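Side-chain contacts in prophenoloxidase b (PDB 3WKY), which is the inactive precursor of a type 3 copper phenoloxidase of crustacean hemolymph, which probably hydroxylates monophenols and oxidises o-diphenols: residues A115-Y120 with F198-H203; A79-S84 with P207-P212; V310-L313 with S319-R322; Y312-N317 with D351-I356. All coordinates share one frame; numbering follows the deposited sequence.

Contact 1 of 4, residues A115-Y120 with F198-H203. With CUO (Cu2-o2 cluster), chain J.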
# COMPACT_ATOMS: atom_id res chain seq x y z
N ALA A 115 10.45 -31.74 -33.69
CA ALA A 115 9.73 -32.43 -34.76
C ALA A 115 10.22 -33.87 -34.94
O ALA A 115 9.41 -34.79 -35.16
CB ALA A 115 9.84 -31.64 -36.08
N LEU A 116 11.53 -34.08 -34.84
CA LEU A 116 12.11 -35.42 -34.98
C LEU A 116 11.67 -36.35 -33.85
O LEU A 116 11.26 -37.48 -34.09
CB LEU A 116 13.63 -35.34 -34.99
CG LEU A 116 14.33 -35.33 -36.35
CD1 LEU A 116 15.83 -35.46 -36.16
CD2 LEU A 116 13.79 -36.46 -37.23
N TYR A 117 11.76 -35.87 -32.61
CA TYR A 117 11.32 -36.69 -31.47
C TYR A 117 9.84 -37.00 -31.59
O TYR A 117 9.41 -38.13 -31.35
CB TYR A 117 11.61 -35.98 -30.14
CG TYR A 117 13.03 -36.13 -29.62
CD1 TYR A 117 13.41 -37.22 -28.86
CD2 TYR A 117 13.99 -35.14 -29.87
CE1 TYR A 117 14.70 -37.35 -28.38
CE2 TYR A 117 15.29 -35.26 -29.39
CZ TYR A 117 15.64 -36.36 -28.65
OH TYR A 117 16.93 -36.47 -28.17
N HIS A 118 9.04 -36.00 -31.96
CA HIS A 118 7.60 -36.22 -32.10
C HIS A 118 7.32 -37.28 -33.16
O HIS A 118 6.41 -38.11 -33.02
CB HIS A 118 6.87 -34.93 -32.47
CG HIS A 118 5.40 -35.12 -32.66
ND1 HIS A 118 4.59 -35.71 -31.70
CD2 HIS A 118 4.58 -34.79 -33.69
CE1 HIS A 118 3.34 -35.73 -32.14
NE2 HIS A 118 3.31 -35.18 -33.34
N THR A 119 8.12 -37.24 -34.22
CA THR A 119 8.00 -38.20 -35.32
C THR A 119 8.21 -39.64 -34.87
O THR A 119 7.49 -40.55 -35.33
CB THR A 119 8.98 -37.84 -36.45
OG1 THR A 119 8.57 -36.59 -37.04
CG2 THR A 119 8.99 -38.93 -37.53
N TYR A 120 9.16 -39.88 -33.97
CA TYR A 120 9.35 -41.23 -33.44
C TYR A 120 8.14 -41.72 -32.65
O TYR A 120 7.87 -42.92 -32.62
CB TYR A 120 10.61 -41.31 -32.57
CG TYR A 120 11.90 -41.54 -33.32
CD1 TYR A 120 12.46 -40.54 -34.11
CD2 TYR A 120 12.58 -42.75 -33.22
CE1 TYR A 120 13.65 -40.73 -34.78
CE2 TYR A 120 13.79 -42.95 -33.89
CZ TYR A 120 14.31 -41.94 -34.67
OH TYR A 120 15.50 -42.12 -35.34
N PHE A 198 12.47 -36.14 -19.43
CA PHE A 198 11.16 -36.78 -19.34
C PHE A 198 10.06 -35.78 -19.66
O PHE A 198 9.10 -36.07 -20.38
CB PHE A 198 10.96 -37.39 -17.95
CG PHE A 198 9.53 -37.68 -17.62
CD1 PHE A 198 8.84 -38.71 -18.25
CD2 PHE A 198 8.86 -36.91 -16.66
CE1 PHE A 198 7.52 -38.98 -17.94
CE2 PHE A 198 7.53 -37.18 -16.34
CZ PHE A 198 6.86 -38.21 -16.97
N HIS A 199 10.19 -34.57 -19.13
CA HIS A 199 9.20 -33.54 -19.40
C HIS A 199 9.11 -33.21 -20.90
O HIS A 199 8.02 -33.07 -21.46
CB HIS A 199 9.54 -32.30 -18.58
CG HIS A 199 8.42 -31.34 -18.47
ND1 HIS A 199 8.45 -30.09 -19.03
CD2 HIS A 199 7.21 -31.46 -17.87
CE1 HIS A 199 7.31 -29.47 -18.78
NE2 HIS A 199 6.55 -30.28 -18.06
N TRP A 200 10.25 -33.08 -21.56
CA TRP A 200 10.30 -32.92 -23.02
C TRP A 200 9.59 -34.10 -23.72
O TRP A 200 8.71 -33.90 -24.57
CB TRP A 200 11.77 -32.82 -23.43
CG TRP A 200 12.17 -33.03 -24.88
CD1 TRP A 200 12.43 -34.23 -25.51
CD2 TRP A 200 12.49 -32.01 -25.85
NE1 TRP A 200 12.84 -34.01 -26.81
CE2 TRP A 200 12.89 -32.66 -27.04
CE3 TRP A 200 12.46 -30.60 -25.82
CZ2 TRP A 200 13.25 -31.96 -28.20
CZ3 TRP A 200 12.82 -29.90 -26.99
CH2 TRP A 200 13.21 -30.58 -28.15
N HIS A 201 9.97 -35.32 -23.35
CA HIS A 201 9.34 -36.49 -23.94
C HIS A 201 7.84 -36.53 -23.74
O HIS A 201 7.08 -36.85 -24.67
CB HIS A 201 9.99 -37.78 -23.43
CG HIS A 201 11.26 -38.11 -24.14
ND1 HIS A 201 11.27 -38.77 -25.35
CD2 HIS A 201 12.55 -37.86 -23.83
CE1 HIS A 201 12.53 -38.92 -25.75
NE2 HIS A 201 13.32 -38.37 -24.85
N TRP A 202 7.39 -36.20 -22.53
CA TRP A 202 5.96 -36.25 -22.27
C TRP A 202 5.22 -35.33 -23.22
O TRP A 202 4.19 -35.70 -23.80
CB TRP A 202 5.62 -35.92 -20.80
CG TRP A 202 4.17 -36.26 -20.54
CD1 TRP A 202 3.67 -37.45 -20.07
CD2 TRP A 202 3.04 -35.43 -20.84
NE1 TRP A 202 2.29 -37.39 -20.04
CE2 TRP A 202 1.89 -36.17 -20.51
CE3 TRP A 202 2.90 -34.13 -21.36
CZ2 TRP A 202 0.59 -35.65 -20.67
CZ3 TRP A 202 1.62 -33.62 -21.52
CH2 TRP A 202 0.48 -34.37 -21.18
N HIS A 203 5.72 -34.11 -23.38
CA HIS A 203 5.00 -33.15 -24.19
C HIS A 203 5.13 -33.40 -25.68
O HIS A 203 4.32 -32.90 -26.46
CB HIS A 203 5.42 -31.73 -23.84
CG HIS A 203 4.77 -31.23 -22.59
ND1 HIS A 203 3.47 -30.80 -22.56
CD2 HIS A 203 5.24 -31.14 -21.33
CE1 HIS A 203 3.16 -30.44 -21.33
NE2 HIS A 203 4.22 -30.64 -20.57
CU1 CUO J . 4.40 -30.06 -18.37
CU2 CUO J . 3.23 -26.76 -17.50
O1 CUO J . 3.41 -28.35 -18.68
O2 CUO J . 4.95 -27.87 -18.26

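Contact 2 of 4, residues A79-S84 with P207-P212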
# COMPACT_ATOMS: atom_id res chain seq x y z
N ALA A 79 4.57 -24.77 -35.79
CA ALA A 79 5.72 -25.00 -36.66
C ALA A 79 6.27 -26.41 -36.49
O ALA A 79 6.61 -27.08 -37.47
CB ALA A 79 6.81 -23.97 -36.38
N VAL A 80 6.34 -26.87 -35.24
CA VAL A 80 6.78 -28.25 -34.99
C VAL A 80 5.77 -29.24 -35.57
O VAL A 80 6.14 -30.25 -36.17
CB VAL A 80 7.01 -28.50 -33.49
CG1 VAL A 80 7.15 -29.99 -33.20
CG2 VAL A 80 8.27 -27.79 -33.04
N LYS A 81 4.49 -28.93 -35.40
CA LYS A 81 3.44 -29.80 -35.93
C LYS A 81 3.52 -29.86 -37.46
O LYS A 81 3.36 -30.93 -38.06
CB LYS A 81 2.07 -29.28 -35.51
CG LYS A 81 0.91 -30.19 -35.89
CD LYS A 81 -0.42 -29.53 -35.55
CE LYS A 81 -1.57 -30.51 -35.72
NZ LYS A 81 -2.87 -29.88 -35.42
N ASP A 82 3.78 -28.72 -38.09
CA ASP A 82 3.86 -28.64 -39.55
C ASP A 82 5.07 -29.38 -40.12
O ASP A 82 4.96 -30.06 -41.14
CB ASP A 82 3.84 -27.19 -40.04
CG ASP A 82 2.48 -26.52 -39.85
OD1 ASP A 82 1.52 -27.23 -39.47
OD2 ASP A 82 2.38 -25.30 -40.09
N LEU A 83 6.23 -29.26 -39.47
CA LEU A 83 7.44 -29.98 -39.89
C LEU A 83 7.31 -31.49 -39.66
O LEU A 83 7.63 -32.29 -40.53
CB LEU A 83 8.68 -29.46 -39.16
CG LEU A 83 10.00 -30.13 -39.53
CD1 LEU A 83 10.25 -30.06 -41.04
CD2 LEU A 83 11.17 -29.51 -38.76
N SER A 84 6.85 -31.87 -38.47
CA SER A 84 6.71 -33.29 -38.16
C SER A 84 5.71 -33.95 -39.11
O SER A 84 5.85 -35.13 -39.43
CB SER A 84 6.28 -33.50 -36.70
OG SER A 84 5.03 -32.90 -36.46
N PRO A 207 1.47 -33.97 -27.30
CA PRO A 207 1.39 -32.51 -27.47
C PRO A 207 -0.05 -32.03 -27.50
O PRO A 207 -0.93 -32.70 -28.04
CB PRO A 207 2.06 -32.28 -28.83
CG PRO A 207 1.86 -33.58 -29.58
CD PRO A 207 1.92 -34.65 -28.53
N TYR A 208 -0.28 -30.86 -26.92
CA TYR A 208 -1.62 -30.33 -26.85
C TYR A 208 -2.16 -29.97 -28.23
O TYR A 208 -3.37 -29.77 -28.40
CB TYR A 208 -1.64 -29.12 -25.91
CG TYR A 208 -0.73 -27.98 -26.34
CD1 TYR A 208 -1.17 -27.03 -27.25
CD2 TYR A 208 0.56 -27.85 -25.82
CE1 TYR A 208 -0.36 -25.99 -27.64
CE2 TYR A 208 1.38 -26.80 -26.21
CZ TYR A 208 0.91 -25.88 -27.12
OH TYR A 208 1.71 -24.82 -27.52
N TYR A 209 -1.26 -29.91 -29.21
CA TYR A 209 -1.69 -29.56 -30.57
C TYR A 209 -1.99 -30.80 -31.42
O TYR A 209 -2.29 -30.69 -32.61
CB TYR A 209 -0.66 -28.64 -31.23
CG TYR A 209 0.78 -29.03 -30.96
CD1 TYR A 209 1.43 -28.63 -29.79
CD2 TYR A 209 1.48 -29.81 -31.86
CE1 TYR A 209 2.74 -29.00 -29.54
CE2 TYR A 209 2.79 -30.17 -31.63
CZ TYR A 209 3.42 -29.77 -30.47
OH TYR A 209 4.72 -30.15 -30.25
N ILE A 210 -1.92 -31.98 -30.81
CA ILE A 210 -2.19 -33.22 -31.54
C ILE A 210 -3.58 -33.19 -32.17
O ILE A 210 -4.51 -32.57 -31.64
CB ILE A 210 -2.06 -34.46 -30.62
CG1 ILE A 210 -1.86 -35.75 -31.44
CG2 ILE A 210 -3.28 -34.60 -29.68
CD1 ILE A 210 -0.43 -35.94 -31.92
N GLU A 211 -3.74 -33.81 -33.34
CA GLU A 211 -5.07 -33.93 -33.93
C GLU A 211 -5.98 -34.64 -32.94
O GLU A 211 -5.65 -35.73 -32.48
CB GLU A 211 -5.01 -34.70 -35.25
CG GLU A 211 -5.43 -33.88 -36.47
CD GLU A 211 -6.93 -33.67 -36.56
OE1 GLU A 211 -7.68 -34.67 -36.50
OE2 GLU A 211 -7.36 -32.51 -36.69
N PRO A 212 -7.13 -34.02 -32.61
CA PRO A 212 -8.04 -34.58 -31.60
C PRO A 212 -8.52 -35.97 -31.98
O PRO A 212 -9.02 -36.16 -33.09
CB PRO A 212 -9.21 -33.59 -31.60
CG PRO A 212 -9.02 -32.72 -32.82
CD PRO A 212 -7.56 -32.70 -33.08

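Contact 3 of 4, residues V310-L313 with S319-R322. With NAG (2-acetamido-2-deoxy-beta-D-glucopyranose), chain G.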
# COMPACT_ATOMS: atom_id res chain seq x y z
N VAL A 310 -20.82 -26.18 -11.55
CA VAL A 310 -22.18 -26.58 -11.95
C VAL A 310 -22.24 -27.93 -12.67
O VAL A 310 -23.33 -28.43 -12.96
CB VAL A 310 -22.88 -25.53 -12.84
CG1 VAL A 310 -22.99 -24.19 -12.10
CG2 VAL A 310 -22.15 -25.39 -14.20
N GLY A 311 -21.07 -28.49 -12.98
CA GLY A 311 -20.99 -29.83 -13.55
C GLY A 311 -21.15 -29.95 -15.06
O GLY A 311 -21.42 -31.03 -15.57
N TYR A 312 -20.96 -28.84 -15.78
CA TYR A 312 -21.00 -28.89 -17.22
C TYR A 312 -20.26 -27.74 -17.87
O TYR A 312 -20.14 -26.65 -17.32
CB TYR A 312 -22.44 -28.99 -17.75
CG TYR A 312 -23.36 -27.88 -17.32
CD1 TYR A 312 -23.38 -26.66 -17.99
CD2 TYR A 312 -24.24 -28.05 -16.26
CE1 TYR A 312 -24.22 -25.64 -17.60
CE2 TYR A 312 -25.09 -27.02 -15.86
CZ TYR A 312 -25.08 -25.82 -16.54
OH TYR A 312 -25.92 -24.79 -16.17
N LEU A 313 -19.71 -28.03 -19.04
CA LEU A 313 -19.05 -26.98 -19.82
C LEU A 313 -19.97 -26.57 -20.95
O LEU A 313 -20.85 -27.33 -21.37
CB LEU A 313 -17.72 -27.48 -20.40
CG LEU A 313 -16.68 -27.94 -19.38
CD1 LEU A 313 -15.38 -28.36 -20.09
CD2 LEU A 313 -16.42 -26.84 -18.35
N SER A 319 -24.21 -26.02 -27.12
CA SER A 319 -24.74 -27.09 -26.28
C SER A 319 -23.93 -27.26 -25.00
O SER A 319 -22.78 -26.82 -24.91
CB SER A 319 -24.83 -28.40 -27.06
OG SER A 319 -23.55 -28.86 -27.45
N TYR A 320 -24.54 -27.88 -24.00
CA TYR A 320 -23.87 -28.12 -22.72
C TYR A 320 -23.29 -29.52 -22.70
O TYR A 320 -23.91 -30.45 -23.20
CB TYR A 320 -24.84 -27.91 -21.55
CG TYR A 320 -25.22 -26.45 -21.37
CD1 TYR A 320 -24.29 -25.54 -20.91
CD2 TYR A 320 -26.49 -25.99 -21.67
CE1 TYR A 320 -24.62 -24.20 -20.74
CE2 TYR A 320 -26.83 -24.66 -21.50
CZ TYR A 320 -25.88 -23.77 -21.04
OH TYR A 320 -26.20 -22.44 -20.87
N VAL A 321 -22.09 -29.65 -22.15
CA VAL A 321 -21.42 -30.95 -22.07
C VAL A 321 -21.27 -31.33 -20.60
O VAL A 321 -20.59 -30.63 -19.84
CB VAL A 321 -20.01 -30.91 -22.70
CG1 VAL A 321 -19.46 -32.33 -22.82
CG2 VAL A 321 -20.06 -30.25 -24.07
N ARG A 322 -21.90 -32.43 -20.19
CA ARG A 322 -21.81 -32.88 -18.81
C ARG A 322 -20.39 -33.30 -18.44
O ARG A 322 -19.69 -33.92 -19.24
CB ARG A 322 -22.76 -34.06 -18.58
CG ARG A 322 -22.59 -34.74 -17.25
CD ARG A 322 -23.69 -35.78 -16.99
NE ARG A 322 -23.39 -37.06 -17.62
CZ ARG A 322 -23.97 -38.20 -17.26
NH1 ARG A 322 -24.87 -38.21 -16.28
NH2 ARG A 322 -23.65 -39.33 -17.87
C1 NAG G . -22.07 -29.64 -30.29
C2 NAG G . -23.41 -30.10 -30.84
C3 NAG G . -23.86 -31.39 -30.18
C4 NAG G . -22.77 -32.45 -30.26
C5 NAG G . -21.42 -31.89 -29.81
C6 NAG G . -20.30 -32.89 -30.07
C7 NAG G . -25.20 -28.75 -31.75
C8 NAG G . -26.56 -28.19 -31.44
N2 NAG G . -24.44 -29.08 -30.71
O3 NAG G . -25.03 -31.86 -30.82
O4 NAG G . -23.13 -33.55 -29.45
O5 NAG G . -21.11 -30.67 -30.47
O6 NAG G . -20.30 -33.89 -29.07
O7 NAG G . -24.83 -28.89 -32.91

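Contact 4 of 4, residues Y312-N317 with D351-I356. With NAG (2-acetamido-2-deoxy-beta-D-glucopyranose), chain G.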
# COMPACT_ATOMS: atom_id res chain seq x y z
N TYR A 312 -20.96 -28.84 -15.78
CA TYR A 312 -21.00 -28.89 -17.22
C TYR A 312 -20.26 -27.74 -17.87
O TYR A 312 -20.14 -26.65 -17.32
CB TYR A 312 -22.44 -28.99 -17.75
CG TYR A 312 -23.36 -27.88 -17.32
CD1 TYR A 312 -23.38 -26.66 -17.99
CD2 TYR A 312 -24.24 -28.05 -16.26
CE1 TYR A 312 -24.22 -25.64 -17.60
CE2 TYR A 312 -25.09 -27.02 -15.86
CZ TYR A 312 -25.08 -25.82 -16.54
OH TYR A 312 -25.92 -24.79 -16.17
N LEU A 313 -19.71 -28.03 -19.04
CA LEU A 313 -19.05 -26.98 -19.82
C LEU A 313 -19.97 -26.57 -20.95
O LEU A 313 -20.85 -27.33 -21.37
CB LEU A 313 -17.72 -27.48 -20.40
CG LEU A 313 -16.68 -27.94 -19.38
CD1 LEU A 313 -15.38 -28.36 -20.09
CD2 LEU A 313 -16.42 -26.84 -18.35
N ILE A 314 -19.80 -25.35 -21.45
CA ILE A 314 -20.58 -24.92 -22.59
C ILE A 314 -19.74 -25.07 -23.86
O ILE A 314 -18.63 -24.55 -23.97
CB ILE A 314 -21.16 -23.49 -22.44
CG1 ILE A 314 -21.95 -23.11 -23.69
CG2 ILE A 314 -20.06 -22.47 -22.13
CD1 ILE A 314 -22.81 -21.87 -23.52
N HIS A 315 -20.28 -25.81 -24.82
CA HIS A 315 -19.57 -26.04 -26.07
C HIS A 315 -19.64 -24.77 -26.90
O HIS A 315 -20.58 -23.98 -26.78
CB HIS A 315 -20.20 -27.21 -26.83
CG HIS A 315 -19.28 -27.82 -27.85
ND1 HIS A 315 -19.00 -27.20 -29.05
CD2 HIS A 315 -18.58 -28.97 -27.84
CE1 HIS A 315 -18.16 -27.96 -29.74
NE2 HIS A 315 -17.89 -29.03 -29.03
N GLU A 316 -18.64 -24.55 -27.74
CA GLU A 316 -18.68 -23.37 -28.59
C GLU A 316 -19.87 -23.43 -29.54
O GLU A 316 -20.34 -22.40 -30.01
CB GLU A 316 -17.36 -23.14 -29.34
CG GLU A 316 -16.91 -24.28 -30.23
CD GLU A 316 -15.58 -23.98 -30.89
OE1 GLU A 316 -15.14 -22.81 -30.83
OE2 GLU A 316 -14.98 -24.91 -31.47
N ASN A 317 -20.40 -24.63 -29.77
CA ASN A 317 -21.59 -24.78 -30.59
C ASN A 317 -22.91 -24.51 -29.85
O ASN A 317 -23.99 -24.67 -30.41
CB ASN A 317 -21.61 -26.10 -31.39
CG ASN A 317 -21.95 -27.34 -30.54
OD1 ASN A 317 -22.33 -27.24 -29.37
ND2 ASN A 317 -21.83 -28.51 -31.16
N ASP A 351 -12.81 -19.89 -26.93
CA ASP A 351 -13.14 -18.47 -26.73
C ASP A 351 -13.62 -18.20 -25.30
O ASP A 351 -13.50 -17.08 -24.80
CB ASP A 351 -14.22 -17.99 -27.71
CG ASP A 351 -13.69 -17.82 -29.12
OD1 ASP A 351 -12.48 -18.00 -29.36
OD2 ASP A 351 -14.51 -17.46 -30.00
N VAL A 352 -14.17 -19.22 -24.66
CA VAL A 352 -14.72 -19.08 -23.32
C VAL A 352 -13.74 -19.53 -22.22
O VAL A 352 -13.58 -18.82 -21.21
CB VAL A 352 -16.08 -19.80 -23.21
CG1 VAL A 352 -16.50 -20.01 -21.75
CG2 VAL A 352 -17.14 -18.99 -23.97
N TYR A 353 -13.07 -20.67 -22.42
CA TYR A 353 -12.17 -21.23 -21.40
C TYR A 353 -10.69 -20.92 -21.64
O TYR A 353 -9.86 -21.09 -20.73
CB TYR A 353 -12.40 -22.76 -21.21
CG TYR A 353 -13.83 -23.07 -20.88
CD1 TYR A 353 -14.38 -22.67 -19.67
CD2 TYR A 353 -14.65 -23.72 -21.80
CE1 TYR A 353 -15.72 -22.93 -19.37
CE2 TYR A 353 -15.98 -23.98 -21.51
CZ TYR A 353 -16.51 -23.58 -20.30
OH TYR A 353 -17.82 -23.84 -20.00
N GLY A 354 -10.36 -20.50 -22.85
CA GLY A 354 -9.03 -19.97 -23.14
C GLY A 354 -7.90 -20.97 -23.23
O GLY A 354 -8.05 -22.09 -23.76
N ASN A 355 -6.74 -20.56 -22.72
CA ASN A 355 -5.50 -21.31 -22.87
C ASN A 355 -4.66 -21.03 -21.62
O ASN A 355 -3.51 -20.57 -21.73
CB ASN A 355 -4.78 -20.83 -24.14
CG ASN A 355 -3.57 -21.70 -24.51
OD1 ASN A 355 -3.48 -22.86 -24.11
ND2 ASN A 355 -2.62 -21.13 -25.27
N ILE A 356 -5.23 -21.29 -20.45
CA ILE A 356 -4.66 -20.83 -19.19
C ILE A 356 -3.28 -21.38 -18.90
O ILE A 356 -2.34 -20.63 -18.64
CB ILE A 356 -5.57 -21.17 -17.99
CG1 ILE A 356 -6.88 -20.37 -18.07
CG2 ILE A 356 -4.84 -20.89 -16.66
CD1 ILE A 356 -8.00 -20.99 -17.20
C1 NAG G . -22.07 -29.64 -30.29
C2 NAG G . -23.41 -30.10 -30.84
C3 NAG G . -23.86 -31.39 -30.18
C4 NAG G . -22.77 -32.45 -30.26
C5 NAG G . -21.42 -31.89 -29.81
C6 NAG G . -20.30 -32.89 -30.07
C7 NAG G . -25.20 -28.75 -31.75
C8 NAG G . -26.56 -28.19 -31.44
N2 NAG G . -24.44 -29.08 -30.71
O3 NAG G . -25.03 -31.86 -30.82
O4 NAG G . -23.13 -33.55 -29.45
O5 NAG G . -21.11 -30.67 -30.47
O6 NAG G . -20.30 -33.89 -29.07
O7 NAG G . -24.83 -28.89 -32.91
O HOH W 1 -14.43 -20.97 -29.02

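Contact 1 of 4, residues A115-Y120 with F198-H203
Tyr117 turns one ring face to the edge of Trp200, and the two form a T-shaped (edge-to-face) stack. With His201 they make a buried aromatic cluster between helix 109-122 and helix 193-205, joining the all-alpha and copper-containing regions of this hemocyanin-type protein. The Tyr117 ring and the five-membered ring of Trp200 stand at 89°, their centroids 4.7 Å apart. Trp200 NE1 lies above the tyrosine plane, shifted toward the rim, 3.5 Å from Tyr117 CD2. Further along the same indole edge, Trp200 CZ2 is 3.7 Å from Tyr117 CD2. Trp200 CG is anti to the backbone N (chi1 163°), which carries the indole across to the neighbouring helix. His201 comes in obliquely, with CE1 3.7 Å from Tyr117 CD1. The polar ends are held elsewhere: Tyr117 OH by Pro132 O, His201 ND1 by Tyr121 OH. Replacing Tyr117 by an alanine would probably leave the Trp200 edge without its facing ring and Pro132 O without its hydroxyl partner. Elsewhere on helix 193-205, His199 and His203 join His226 in binding one copper of the Cu2-O2 cluster, with His199 NE2 2.2 Å from CU1.

Contact 2 of 4, residues A79-S84 with P207-P212
Lys81 NZ donates a hydrogen bond to Tyr209 O at 3.0 Å. The C=O...NZ angle is 169°, so the ammonium group meets the carbonyl oxygen nearly head-on. Every torsion of the lysine side chain is near 180°, and the straight chain spans the gap from the helix to the loop. On the way it slides past the Tyr209 side chain, which runs in the opposite direction. In the Tyr209 conformer described, Lys81 CB lies obliquely to the ring, 3.7 Å from Tyr209 CD2. At the far end of the same ring, Tyr209 OH packs against Val80 CG1 at 3.8 Å. In this conformer the tyrosine is also braced from its own loop: Pro207 CB sits over one ring face, offset toward the rim, and Tyr208 CD1 lies at the edge. Tyr209 CD1 in turn stands over the centre of the Tyr208 ring. These residues belong to a type I beta turn from Pro207 to Ile210, closed by Ile210 N to Pro207 O at 3.0 Å. With a methionine in place of Lys81, Tyr209 O would probably lose its charged donor, and the turn would lose this tie to the helix. The contact joins helix 74-89 to the loop between helix 193-205 and helix 218-239. Helix 109-122 packs beside both parts, with Val111 on Val80 and His118 on Ser84 and Pro207, while Arg218 of helix 218-239 touches Tyr208 and Ile210.

Contact 3 of 4, residues V310-L313 with S319-R322
The ring of Tyr312 has Val310 CG2 over the centre of one face, 3.7 Å above the plane, and turns an edge toward the face of Tyr320. This offset edge-to-face pair lies across a two-stranded beta hairpin, strands 312-314 and 320-322. The ring planes meet at 71° and the centroids are 4.8 Å apart. In the Tyr312 conformer described, which is one of two, Tyr312 CD1 and Tyr320 CD1 approach to 3.3 Å. In that same conformer Tyr312 CG sits between the backbone N and the carbonyl carbon (chi1 57°), which lets the ring lean over toward the other strand. Leu313 O lies at the edge of the Tyr320 ring, near its plane. Tyr312 and Arg322 are a non-hydrogen-bonded antiparallel pair on one sheet face. Leu313 and Val321 are a hydrogen-bonded pair on the other. Gly311, with positive phi, is the C-prime residue of a Schellman motif that ends helix 294-310 and leads into the hairpin. The side that carries Tyr312 and Arg322 meets the second subunit: Arg322 NH1 hydrogen-bonds to Cys687 O of that subunit, and Tyr312 packs on its Arg666. Within the chain Arg322 makes a salt bridge with Glu331. Two backbone bonds tie the strands. Leu313 N reaches Val321 O at 2.9 Å, and Val321 N reaches Leu313 O at 2.7 Å.

Contact 4 of 4, residues Y312-N317 with D351-I356
Tyr353 extends from helix 350-353 to touch Leu313 and Ile314. From CB, its CG goes beside the backbone N and anti to the carbonyl carbon (chi1 -56°), which sends the ring toward the strand. Val352 CG1 stands over the centre of one ring face. Further out, Tyr353 CE1 passes near Leu313 CD2, and Tyr353 CE2 lies 3.7 Å from Ile314 O, which is at the ring edge. Tyr353 CZ packs on Leu313 CD2 at 3.8 Å. At the tip, Tyr353 OH accepts from Ile314 N at 2.9 Å, with an N-H...O angle of 168° and the donor in the ring plane. Leu313 CA also crowds the oxygen, 3.4 Å from Tyr353 OH, as does Ile314 CG2 in the conformer described. The partner is strand 312-314, first strand of a beta hairpin, so the phenol meets an N-H that points away from strand 320-322. Ile314 O is taken by Asn349 ND2. Beside this, in the Glu316 conformer described, a water donates to Glu316 OE1 and accepts from Asp351 N. The hairpin turn carries a glycan: Asn317 ND2 is bonded covalently to NAG C1. His315 lies under the sugar, with NAG O5 over the centre of its ring. Asn317 N donates to His315 ND1 at 3.0 Å, in the imidazole plane, which helps to set how that ring is turned.

In the fold
Contacts 1 and 2 are neighbours, their centres 11 Å apart. Both tie the all-alpha region to the copper-containing region, and they touch where Ala115 CB lies 3.7 Å from Leu83 CD2. Contact 1 supplies two copper ligands, His199 and His203; in contact 2 the Tyr209 side chain is about 11 Å from the cluster. Contacts 3 and 4 form a second group, contact 3 at the surface and contact 4 partly buried. They share Tyr312 and Leu313, their centres are 10 Å apart, and both adjoin the sugar on Asn317. The groups do not touch: the nearest atoms of contacts 2 and 4 are about 6 Å apart, and the centres of contacts 1 and 3 about 33 Å.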